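Local coordinates for protein TCR beta chain (Gallus gallus, PDB 6LIR) that pairs with the TCR alpha chain to form the chicken alpha-beta T-cell receptor, which probably recognises peptide antigens held by MHC molecules, at residues B[6-9]-B[15-18]; B[30-35]-B[97-102]; B[76-81]-B[107-112]; B[124-129]-B[216-221]; B[141-144]-B[150-153]. All coordinates share one frame; numbering follows the deposited sequence.

Contact 1: B[6-9]-B[15-18]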
# COMPACT_ATOMS: atom_id res chain seq x y z
N SER B 6 8.49 -0.03 -11.61
CA SER B 6 7.76 0.53 -10.47
C SER B 6 6.65 1.47 -10.93
O SER B 6 5.48 1.30 -10.56
CB SER B 6 8.73 1.24 -9.52
OG SER B 6 8.78 2.62 -9.80
N ILE B 7 7.00 2.50 -11.70
CA ILE B 7 6.06 3.56 -12.06
C ILE B 7 6.26 3.92 -13.53
O ILE B 7 7.40 4.00 -14.01
CB ILE B 7 6.26 4.82 -11.19
CG1 ILE B 7 5.99 4.53 -9.71
CG2 ILE B 7 5.37 5.96 -11.68
CD1 ILE B 7 6.16 5.74 -8.82
N LEU B 8 5.16 4.14 -14.24
CA LEU B 8 5.19 4.60 -15.62
C LEU B 8 4.07 5.61 -15.84
O LEU B 8 2.94 5.40 -15.39
CB LEU B 8 5.05 3.43 -16.59
CG LEU B 8 5.30 3.73 -18.08
CD1 LEU B 8 6.76 4.07 -18.32
CD2 LEU B 8 4.88 2.54 -18.92
N VAL B 9 4.39 6.69 -16.53
CA VAL B 9 3.41 7.72 -16.89
C VAL B 9 3.45 7.91 -18.40
O VAL B 9 4.52 8.15 -18.97
CB VAL B 9 3.68 9.05 -16.17
CG1 VAL B 9 2.59 10.05 -16.53
CG2 VAL B 9 3.76 8.84 -14.67
N ASN B 15 2.40 4.68 -27.37
CA ASN B 15 2.64 3.25 -27.24
C ASN B 15 3.72 3.03 -26.20
O ASN B 15 4.59 3.88 -25.98
CB ASN B 15 3.05 2.63 -28.57
CG ASN B 15 1.93 2.63 -29.59
OD1 ASN B 15 0.75 2.57 -29.24
ND2 ASN B 15 2.30 2.68 -30.87
N ALA B 16 3.67 1.87 -25.55
CA ALA B 16 4.61 1.57 -24.48
C ALA B 16 4.59 0.07 -24.23
O ALA B 16 3.58 -0.60 -24.45
CB ALA B 16 4.28 2.33 -23.20
N THR B 17 5.71 -0.43 -23.73
CA THR B 17 5.87 -1.83 -23.38
C THR B 17 6.22 -1.95 -21.91
O THR B 17 7.15 -1.30 -21.43
CB THR B 17 6.96 -2.49 -24.24
OG1 THR B 17 6.52 -2.55 -25.60
CG2 THR B 17 7.26 -3.89 -23.73
N LEU B 18 5.45 -2.76 -21.18
CA LEU B 18 5.83 -3.18 -19.84
C LEU B 18 6.38 -4.59 -19.96
O LEU B 18 5.73 -5.49 -20.51
CB LEU B 18 4.64 -3.16 -18.88
CG LEU B 18 4.04 -1.81 -18.47
CD1 LEU B 18 2.83 -2.02 -17.56
CD2 LEU B 18 5.09 -0.95 -17.80
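Ala16 meets Leu8 through its methyl group alone: Ala16 CB lies 4.3 Å from Leu8 CD2, a loose touch at the end of the leucine branch. Ala16 itself is bonded through its backbone to Ile75, which places it in the sheet facing the one that holds Leu8. Thr17 points away from Leu8 and uses OG1 to bond Asp74. Leu18 makes the closer contact: its CD2 is 3.7 Å from Leu8 CD2, although the CA atoms of Leu8 and Leu18 are 8.9 Å apart. The two leucine side chains run past one another in opposite directions and meet at one methyl of each. Leu8 reaches over because its CG is trans to the backbone N (chi1 -170°), whereas Leu18 has CG anti to the carbonyl carbon (chi1 -69°) and brings its end closer than its CB. Leu107 of strand 100-110 touches both leucines, so a third apolar side chain joins the pair. Strand 7-11 runs parallel to strand 100-110 and strand 16-21 pairs with strand 70-75, as A' and B strands do in the two sheets of a V-set sandwich. No hydrogen bond links 6-9 to 15-18; with only methyl groups meeting and 106 Å² buried, the two strands are held here by apolar packing, while the backbones of Leu8, Ala16 and Leu18 bond to strands of their own sheets.

Contact 2: B[30-35]-B[97-102]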
# COMPACT_ATOMS: atom_id res chain seq x y z
N SER B 30 2.02 -14.17 -16.68
CA SER B 30 0.74 -13.52 -16.94
C SER B 30 0.83 -12.06 -16.55
O SER B 30 1.71 -11.64 -15.79
CB SER B 30 -0.39 -14.21 -16.17
OG SER B 30 -0.16 -14.17 -14.78
N TRP B 31 -0.14 -11.29 -17.05
CA TRP B 31 -0.27 -9.87 -16.75
C TRP B 31 -1.69 -9.64 -16.26
O TRP B 31 -2.65 -10.08 -16.90
CB TRP B 31 0.03 -9.00 -17.97
CG TRP B 31 1.49 -8.67 -18.16
CD1 TRP B 31 2.34 -9.19 -19.09
CD2 TRP B 31 2.26 -7.72 -17.40
NE1 TRP B 31 3.59 -8.64 -18.95
CE2 TRP B 31 3.57 -7.73 -17.92
CE3 TRP B 31 1.97 -6.87 -16.32
CZ2 TRP B 31 4.59 -6.93 -17.41
CZ3 TRP B 31 2.99 -6.07 -15.81
CH2 TRP B 31 4.28 -6.11 -16.36
N TYR B 32 -1.82 -8.93 -15.14
CA TYR B 32 -3.09 -8.73 -14.47
C TYR B 32 -3.32 -7.24 -14.30
O TYR B 32 -2.38 -6.46 -14.17
CB TYR B 32 -3.12 -9.40 -13.09
CG TYR B 32 -3.47 -10.87 -13.12
CD1 TYR B 32 -4.80 -11.28 -13.10
CD2 TYR B 32 -2.49 -11.85 -13.17
CE1 TYR B 32 -5.14 -12.62 -13.13
CE2 TYR B 32 -2.82 -13.20 -13.20
CZ TYR B 32 -4.15 -13.57 -13.18
OH TYR B 32 -4.50 -14.90 -13.21
N LEU B 33 -4.59 -6.84 -14.31
CA LEU B 33 -4.97 -5.45 -14.16
C LEU B 33 -5.73 -5.28 -12.86
O LEU B 33 -6.68 -6.02 -12.60
CB LEU B 33 -5.84 -4.99 -15.34
CG LEU B 33 -6.14 -3.50 -15.46
CD1 LEU B 33 -5.21 -2.87 -16.46
CD2 LEU B 33 -7.59 -3.29 -15.87
N GLN B 34 -5.29 -4.32 -12.05
CA GLN B 34 -5.97 -3.97 -10.81
C GLN B 34 -6.45 -2.53 -10.91
O GLN B 34 -5.64 -1.61 -11.04
CB GLN B 34 -5.05 -4.15 -9.60
CG GLN B 34 -5.75 -3.85 -8.27
CD GLN B 34 -4.79 -3.81 -7.10
OE1 GLN B 34 -4.01 -2.87 -6.94
NE2 GLN B 34 -4.85 -4.85 -6.26
N GLN B 35 -7.76 -2.34 -10.86
CA GLN B 35 -8.34 -1.02 -10.73
C GLN B 35 -9.26 -0.99 -9.52
O GLN B 35 -9.78 -2.04 -9.12
CB GLN B 35 -9.10 -0.62 -12.00
CG GLN B 35 -8.20 -0.54 -13.23
CD GLN B 35 -8.97 -0.29 -14.52
OE1 GLN B 35 -9.96 -0.96 -14.81
NE2 GLN B 35 -8.50 0.67 -15.30
N THR B 97 -1.43 -24.28 -8.80
CA THR B 97 -0.04 -24.08 -8.44
C THR B 97 0.04 -22.60 -8.10
O THR B 97 -0.49 -21.76 -8.85
CB THR B 97 0.93 -24.43 -9.58
OG1 THR B 97 0.42 -25.55 -10.31
CG2 THR B 97 2.31 -24.78 -9.04
N PRO B 98 0.67 -22.24 -6.98
CA PRO B 98 0.66 -20.84 -6.56
C PRO B 98 1.29 -19.94 -7.61
O PRO B 98 2.27 -20.30 -8.27
CB PRO B 98 1.48 -20.86 -5.27
CG PRO B 98 2.36 -22.07 -5.40
CD PRO B 98 1.51 -23.08 -6.11
N LEU B 99 0.72 -18.75 -7.76
CA LEU B 99 1.29 -17.72 -8.61
C LEU B 99 2.23 -16.86 -7.79
O LEU B 99 1.95 -16.55 -6.63
CB LEU B 99 0.19 -16.85 -9.23
CG LEU B 99 -0.68 -17.43 -10.35
CD1 LEU B 99 -1.87 -16.52 -10.61
CD2 LEU B 99 0.14 -17.64 -11.61
N ASN B 100 3.34 -16.48 -8.39
CA ASN B 100 4.28 -15.55 -7.78
C ASN B 100 4.10 -14.21 -8.47
O ASN B 100 4.24 -14.12 -9.69
CB ASN B 100 5.72 -16.04 -7.93
CG ASN B 100 6.09 -17.11 -6.92
OD1 ASN B 100 5.27 -17.94 -6.54
ND2 ASN B 100 7.34 -17.09 -6.47
N PHE B 101 3.84 -13.17 -7.69
CA PHE B 101 3.51 -11.88 -8.28
C PHE B 101 4.69 -10.94 -8.15
O PHE B 101 5.50 -11.05 -7.23
CB PHE B 101 2.30 -11.25 -7.59
CG PHE B 101 0.98 -11.80 -8.04
CD1 PHE B 101 0.50 -12.98 -7.52
CD2 PHE B 101 0.22 -11.12 -8.98
CE1 PHE B 101 -0.72 -13.49 -7.93
CE2 PHE B 101 -1.00 -11.62 -9.39
CZ PHE B 101 -1.47 -12.80 -8.87
N GLY B 102 4.76 -9.97 -9.06
CA GLY B 102 5.68 -8.89 -8.89
C GLY B 102 5.07 -7.83 -8.01
O GLY B 102 3.91 -7.90 -7.59
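The rings of Tyr32 and Phe101 meet at a slant, their planes inclined by 45° and their centroids 5.9 Å apart. Their nearest atoms are Tyr32 CD2 and Phe101 CE2, 4.1 Å apart, and the two side chains cross at about a right angle. Leu99 comes to the far end of the tyrosine, also obliquely, with its CD1 4.0 Å from Tyr32 OH and 4.3 Å from Tyr32 CE2. In Tyr32 the bond to CG lies trans to the carbonyl carbon (chi1 -84°), a turn that sends the ring out from strand 28-34 to lie beside both partners. Phe99 of the TCR alpha chain meets the tyrosine ring edge-to-face, Leu97 of that chain packs on Leu99, and Pro41 of that chain packs on Phe101. The backbone N of Leu99 bonds to the hydroxyl of Tyr33 of the alpha chain. No hydrogen bond runs between 30-35 and 97-102 themselves. Phe101 and Gly102 open the Phe-Gly-X-Gly motif of the J segment, just after the CDR3 loop, and the packing of Phe101 on a C-strand tyrosine belongs to the aromatic core of the V-alpha/V-beta interface.

Contact 3: B[76-81]-B[107-112]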
# COMPACT_ATOMS: atom_id res chain seq x y z
N ILE B 76 -1.29 -0.38 -26.51
CA ILE B 76 -1.63 0.15 -27.83
C ILE B 76 -2.47 1.41 -27.67
O ILE B 76 -3.57 1.36 -27.09
CB ILE B 76 -2.36 -0.90 -28.68
CG1 ILE B 76 -1.57 -2.21 -28.71
CG2 ILE B 76 -2.59 -0.38 -30.08
CD1 ILE B 76 -0.14 -2.06 -29.17
N SER B 77 -1.98 2.54 -28.18
CA SER B 77 -2.74 3.79 -28.23
C SER B 77 -3.30 4.16 -26.85
O SER B 77 -4.51 4.20 -26.63
CB SER B 77 -3.85 3.71 -29.28
OG SER B 77 -4.72 4.83 -29.18
N ALA B 78 -2.37 4.38 -25.93
CA ALA B 78 -2.67 4.59 -24.51
C ALA B 78 -3.81 5.58 -24.30
O ALA B 78 -3.85 6.66 -24.89
CB ALA B 78 -1.42 5.08 -23.78
N LYS B 79 -4.75 5.17 -23.45
CA LYS B 79 -5.99 5.86 -23.18
C LYS B 79 -6.14 5.96 -21.67
O LYS B 79 -5.51 5.21 -20.91
CB LYS B 79 -7.20 5.11 -23.76
CG LYS B 79 -7.26 5.06 -25.28
CD LYS B 79 -7.86 6.33 -25.86
CE LYS B 79 -7.18 6.70 -27.17
NZ LYS B 79 -5.83 7.28 -26.94
N LYS B 80 -6.95 6.92 -21.23
CA LYS B 80 -7.27 7.03 -19.80
C LYS B 80 -7.70 5.67 -19.26
O LYS B 80 -7.35 5.30 -18.13
CB LYS B 80 -8.38 8.05 -19.57
CG LYS B 80 -8.04 9.46 -19.98
CD LYS B 80 -7.19 10.16 -18.93
CE LYS B 80 -8.03 11.05 -18.04
NZ LYS B 80 -8.00 12.48 -18.48
N ASN B 81 -8.47 4.93 -20.04
CA ASN B 81 -8.88 3.59 -19.68
C ASN B 81 -7.70 2.64 -19.39
O ASN B 81 -7.91 1.62 -18.72
CB ASN B 81 -9.71 3.10 -20.87
CG ASN B 81 -9.95 1.61 -20.88
OD1 ASN B 81 -9.82 0.98 -21.94
ND2 ASN B 81 -10.37 1.06 -19.76
N LEU B 107 0.69 2.60 -13.63
CA LEU B 107 0.69 3.27 -14.92
C LEU B 107 -0.41 4.32 -14.91
O LEU B 107 -1.55 4.03 -14.52
CB LEU B 107 0.45 2.26 -16.04
CG LEU B 107 0.71 2.67 -17.49
CD1 LEU B 107 1.34 1.51 -18.25
CD2 LEU B 107 -0.57 3.10 -18.16
N THR B 108 -0.06 5.53 -15.32
CA THR B 108 -1.01 6.62 -15.43
C THR B 108 -0.93 7.16 -16.85
O THR B 108 0.16 7.46 -17.35
CB THR B 108 -0.72 7.74 -14.42
OG1 THR B 108 -0.44 7.17 -13.14
CG2 THR B 108 -1.91 8.68 -14.29
N VAL B 109 -2.08 7.28 -17.51
CA VAL B 109 -2.15 7.83 -18.85
C VAL B 109 -2.68 9.26 -18.74
O VAL B 109 -3.79 9.48 -18.25
CB VAL B 109 -3.05 6.99 -19.77
CG1 VAL B 109 -3.23 7.69 -21.11
CG2 VAL B 109 -2.45 5.61 -19.96
N LEU B 110 -1.86 10.21 -19.16
CA LEU B 110 -2.18 11.63 -19.05
C LEU B 110 -2.71 12.20 -20.36
O LEU B 110 -2.55 11.64 -21.44
CB LEU B 110 -0.95 12.41 -18.59
CG LEU B 110 -0.71 12.33 -17.07
CD1 LEU B 110 0.06 13.54 -16.59
CD2 LEU B 110 -2.03 12.18 -16.31
N GLY B 111 -3.37 13.35 -20.22
CA GLY B 111 -3.73 14.15 -21.37
C GLY B 111 -2.51 14.79 -22.01
O GLY B 111 -1.54 15.14 -21.33
N LYS B 112 -2.54 14.94 -23.33
CA LYS B 112 -1.35 15.34 -24.07
C LYS B 112 -1.04 16.82 -23.88
O LYS B 112 -0.17 17.37 -24.56
CB LYS B 112 -1.56 15.12 -25.57
CG LYS B 112 -2.59 14.07 -25.93
CD LYS B 112 -2.90 14.16 -27.42
CE LYS B 112 -1.62 14.08 -28.23
NZ LYS B 112 -1.85 13.76 -29.67
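In the V-set domain the loop joining strands 70-75 and 84-91, the E-F loop, folds against the last strand, and Val109 is the side chain it closes over. Both valine methyls face the loop: Val109 CG2 is 4.0 Å from Ala78 CB, and Val109 CG1 is 3.9 Å from Ala78 C. The tightest approach is to a carbonyl, Lys79 O lying 3.2 Å from Val109 CG2 and 3.4 Å from Val109 CG1, so that oxygen sits over the fork of the valine. With CG1 anti to the backbone N (chi1 173°) and CG2 anti to the carbonyl carbon, the fork spreads towards Ala78 and Lys79. Lys80 runs along the exposed side, its bent chain bringing CD to 3.5 Å from Val109 O. The ammonium group of Lys79 turns back on its own loop, bonding Ala78 O at 2.9 Å from NZ, from above the carbonyl plane. Ser83 OG bonds the backbone N of Val109 and, weakly, Lys80 O, tying strand and loop at one hydroxyl. With an alanine at Val109 both methyls of the fork are gone, which would probably open a gap beneath Ala78 and the Lys79 carbonyl. Such a seat for the E-F loop on the end of the G strand, beside the chain's passage into the constant domain, belongs to the membrane-proximal end of a TCR V-set sandwich.

Contact 4: B[124-129]-B[216-221]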
# COMPACT_ATOMS: atom_id res chain seq x y z
N PHE B 124 9.61 17.78 8.46
CA PHE B 124 9.32 18.68 9.56
C PHE B 124 10.17 18.30 10.77
O PHE B 124 10.32 17.11 11.08
CB PHE B 124 7.83 18.66 9.90
CG PHE B 124 6.99 19.38 8.88
CD1 PHE B 124 6.65 20.71 9.06
CD2 PHE B 124 6.54 18.72 7.75
CE1 PHE B 124 5.88 21.37 8.12
CE2 PHE B 124 5.77 19.38 6.81
CZ PHE B 124 5.43 20.71 7.00
N SER B 125 10.75 19.30 11.41
CA SER B 125 11.45 19.07 12.66
C SER B 125 10.48 18.48 13.68
O SER B 125 9.33 18.92 13.77
CB SER B 125 12.05 20.37 13.19
OG SER B 125 12.71 21.09 12.17
N PRO B 126 10.90 17.48 14.44
CA PRO B 126 9.99 16.89 15.43
C PRO B 126 9.78 17.83 16.60
O PRO B 126 10.62 18.68 16.91
CB PRO B 126 10.72 15.61 15.86
CG PRO B 126 12.16 15.91 15.63
CD PRO B 126 12.21 16.80 14.41
N SER B 127 8.62 17.69 17.24
CA SER B 127 8.26 18.58 18.33
C SER B 127 9.08 18.27 19.57
O SER B 127 9.15 17.12 20.01
CB SER B 127 6.77 18.45 18.64
OG SER B 127 6.41 19.22 19.77
N LYS B 128 9.70 19.31 20.14
CA LYS B 128 10.42 19.13 21.39
C LYS B 128 9.47 18.76 22.52
O LYS B 128 9.85 18.03 23.44
CB LYS B 128 11.21 20.40 21.74
CG LYS B 128 12.19 20.84 20.66
CD LYS B 128 13.43 21.49 21.26
CE LYS B 128 14.49 21.73 20.19
NZ LYS B 128 15.75 20.96 20.44
N GLN B 129 8.22 19.24 22.45
CA GLN B 129 7.24 18.89 23.47
C GLN B 129 6.85 17.41 23.38
O GLN B 129 6.73 16.74 24.41
CB GLN B 129 6.00 19.78 23.33
CG GLN B 129 5.05 19.67 24.51
CD GLN B 129 3.74 20.37 24.27
OE1 GLN B 129 3.62 21.18 23.34
NE2 GLN B 129 2.74 20.06 25.08
N LYS B 216 15.59 13.89 0.87
CA LYS B 216 15.62 14.89 1.93
C LYS B 216 16.19 14.24 3.18
O LYS B 216 15.87 13.09 3.49
CB LYS B 216 14.22 15.45 2.20
CG LYS B 216 14.22 16.92 2.57
CD LYS B 216 14.73 17.78 1.43
CE LYS B 216 15.14 19.15 1.95
NZ LYS B 216 15.27 20.18 0.89
N ILE B 217 17.01 14.98 3.91
CA ILE B 217 17.69 14.45 5.07
C ILE B 217 17.43 15.35 6.26
O ILE B 217 17.35 16.58 6.12
CB ILE B 217 19.21 14.33 4.84
CG1 ILE B 217 19.52 13.74 3.46
CG2 ILE B 217 19.87 13.51 5.95
CD1 ILE B 217 19.48 12.24 3.41
N ILE B 218 17.30 14.74 7.44
CA ILE B 218 17.41 15.45 8.70
C ILE B 218 18.24 14.58 9.63
O ILE B 218 18.09 13.35 9.65
CB ILE B 218 16.02 15.77 9.30
CG1 ILE B 218 16.15 16.69 10.52
CG2 ILE B 218 15.25 14.50 9.64
CD1 ILE B 218 14.83 17.32 10.95
N TYR B 219 19.16 15.20 10.34
CA TYR B 219 19.98 14.51 11.32
C TYR B 219 19.38 14.65 12.71
O TYR B 219 18.59 15.55 12.99
CB TYR B 219 21.42 15.03 11.29
CG TYR B 219 22.20 14.49 10.12
CD1 TYR B 219 22.90 13.30 10.22
CD2 TYR B 219 22.21 15.16 8.90
CE1 TYR B 219 23.61 12.79 9.14
CE2 TYR B 219 22.91 14.66 7.82
CZ TYR B 219 23.61 13.48 7.95
OH TYR B 219 24.31 12.98 6.87
N GLY B 220 19.77 13.73 13.59
CA GLY B 220 19.33 13.79 14.97
C GLY B 220 19.97 14.93 15.73
O GLY B 220 20.89 15.61 15.26
N ASP B 221 19.47 15.15 16.95
CA ASP B 221 19.94 16.23 17.81
C ASP B 221 20.93 15.70 18.83
O ASP B 221 21.10 14.49 19.01
CB ASP B 221 18.75 16.89 18.52
CG ASP B 221 18.41 18.25 17.95
OD1 ASP B 221 18.84 18.55 16.82
OD2 ASP B 221 17.70 19.03 18.63
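Ile218 sets CG1 trans to its backbone N (chi1 -172°) and carries on extended to CD1, which brings that methyl up to Ser125 and Pro126. Lys128 has CG anti to its carbonyl carbon (chi1 -57°) and bends again further out, so its ammonium group reaches across to Asp221. The isoleucine contact is light: Ile218 CD1 lies 4.2 Å from Ser125 CA and 4.4 Å from Pro126 CD. Trp192 of the short helix 189-192 touches both Pro126 and Ile218, thickening this apolar patch. Nearer the surface, Lys128 NZ stands 3.3 Å from Asp221 OD2, a salt bridge whose hydrogen bond is weak, with the two side chains crossing at about a right angle. In the C1-set fold this joins the link between strand 120-124 and helix 128-134 to the last strand, 210-219, and the residues just after it. Ser127 is the N-cap of that helix: Gln129 N donates to Ser127 OG over 3.2 Å, but weakly, with an angle of only 125° at the hydrogen. Asp221 is also held through its backbone by Trp192. Ser125 faces the partner subunit as well, where its OG makes a weak hydrogen bond to the backbone O of Thr121 of the TCR alpha chain.

Contact 5: B[141-144]-B[150-153]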
# COMPACT_ATOMS: atom_id res chain seq x y z
N CYS B 141 7.55 13.52 6.92
CA CYS B 141 7.98 13.88 5.58
C CYS B 141 6.76 14.18 4.74
O CYS B 141 5.83 13.37 4.68
CB CYS B 141 8.79 12.74 4.96
SG CYS B 141 9.36 13.05 3.29
N LEU B 142 6.76 15.33 4.08
CA LEU B 142 5.64 15.73 3.24
C LEU B 142 6.11 15.90 1.80
O LEU B 142 7.04 16.67 1.53
CB LEU B 142 5.01 17.03 3.74
CG LEU B 142 3.97 17.69 2.83
CD1 LEU B 142 2.70 16.86 2.75
CD2 LEU B 142 3.66 19.11 3.28
N ALA B 143 5.46 15.20 0.88
CA ALA B 143 5.64 15.43 -0.54
C ALA B 143 4.38 16.13 -1.04
O ALA B 143 3.28 15.60 -0.89
CB ALA B 143 5.89 14.13 -1.29
N SER B 144 4.55 17.31 -1.63
CA SER B 144 3.42 18.07 -2.12
C SER B 144 3.78 18.73 -3.43
O SER B 144 4.96 18.85 -3.79
CB SER B 144 2.97 19.13 -1.10
OG SER B 144 4.08 19.90 -0.66
N HIS B 150 0.11 9.52 -8.33
CA HIS B 150 0.92 8.41 -7.84
C HIS B 150 2.36 8.83 -7.59
O HIS B 150 3.00 9.44 -8.45
CB HIS B 150 0.90 7.21 -8.77
CG HIS B 150 1.35 5.95 -8.09
ND1 HIS B 150 2.63 5.47 -8.20
CD2 HIS B 150 0.69 5.10 -7.27
CE1 HIS B 150 2.75 4.36 -7.48
NE2 HIS B 150 1.58 4.11 -6.91
N LEU B 151 2.86 8.47 -6.42
CA LEU B 151 4.22 8.77 -5.99
C LEU B 151 4.54 7.84 -4.83
O LEU B 151 3.66 7.48 -4.05
CB LEU B 151 4.34 10.24 -5.59
CG LEU B 151 5.63 10.78 -4.98
CD1 LEU B 151 5.79 12.21 -5.44
CD2 LEU B 151 5.58 10.72 -3.46
N ASN B 152 5.81 7.45 -4.73
CA ASN B 152 6.24 6.57 -3.65
C ASN B 152 7.14 7.34 -2.70
O ASN B 152 8.03 8.09 -3.13
CB ASN B 152 7.00 5.36 -4.19
CG ASN B 152 6.07 4.26 -4.66
OD1 ASN B 152 6.16 3.80 -5.80
ND2 ASN B 152 5.17 3.83 -3.78
N LEU B 153 6.92 7.15 -1.40
CA LEU B 153 7.69 7.79 -0.35
C LEU B 153 8.24 6.71 0.57
O LEU B 153 7.46 5.92 1.12
CB LEU B 153 6.81 8.78 0.43
CG LEU B 153 7.40 10.06 1.03
CD1 LEU B 153 8.08 10.90 -0.03
CD2 LEU B 153 6.29 10.85 1.71
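Leu153 points its forked end at the strand opposite, and its two methyls divide the work between Cys141 and Ala143. CD2 leans to the cysteine, with Leu153 CD2 3.9 Å from Cys141 O and 4.1 Å from Cys141 SG. CD1 reaches along the strand to the alanine, Leu153 CD1 lying 4.1 Å from Ala143 CB, yet it still stands 4.2 Å from Cys141 SG. The sulfur thus meets both methyls of the one leucine at nearly equal distances. Leu151, two residues earlier, puts its CD2 4.1 Å from Ala143 CB, so the single methyl of Ala143 is met by one branch of each leucine. The SG of Cys141 is anti to the backbone N (chi1 179°), which carries the sulfur out towards segment 150-153 and on to its disulfide partner, Cys201. All four side chains are buried, and no hydrogen bond passes between the segments. Replacing Leu153 by an alanine takes away both branches and would probably leave a gap beside the disulfide sulfur and the Ala143 methyl. Ala143 and Cys141 share the inner face of strand 136-146, while Leu142 between them points outward to Trp172 of the TCR alpha chain. Strand 136-146 bonds to strands 120-124 and 178-188 in one sheet of the C1-set sandwich, and strand 152-157 lies in the other between 160-162 and 198-207, with Cys201 on 198-207 completing the disulfide that links the two sheets.

How the contacts relate
From the N terminus, contact 1 closes the short turn between strands 7-11 and 16-21, joining the two sheets of the V domain. Contacts 2 and 3 span longer loops that cross, and both use strand 100-110: contact 2 ties its start to strand 28-34 at the alpha-chain interface, contact 3 its end to the E-F loop. Contact 1 touches contact 3 through a probable hydrogen bond, Asn15 OD1 to Ser77 N at 2.9 Å. In the constant domain, contact 4 joins the residues after the first strand to the last strand and its tail, and the short loop of contact 5 falls within its span. Ile7 of contact 1 packs on His150 and Asn152 of contact 5, bridging the domains.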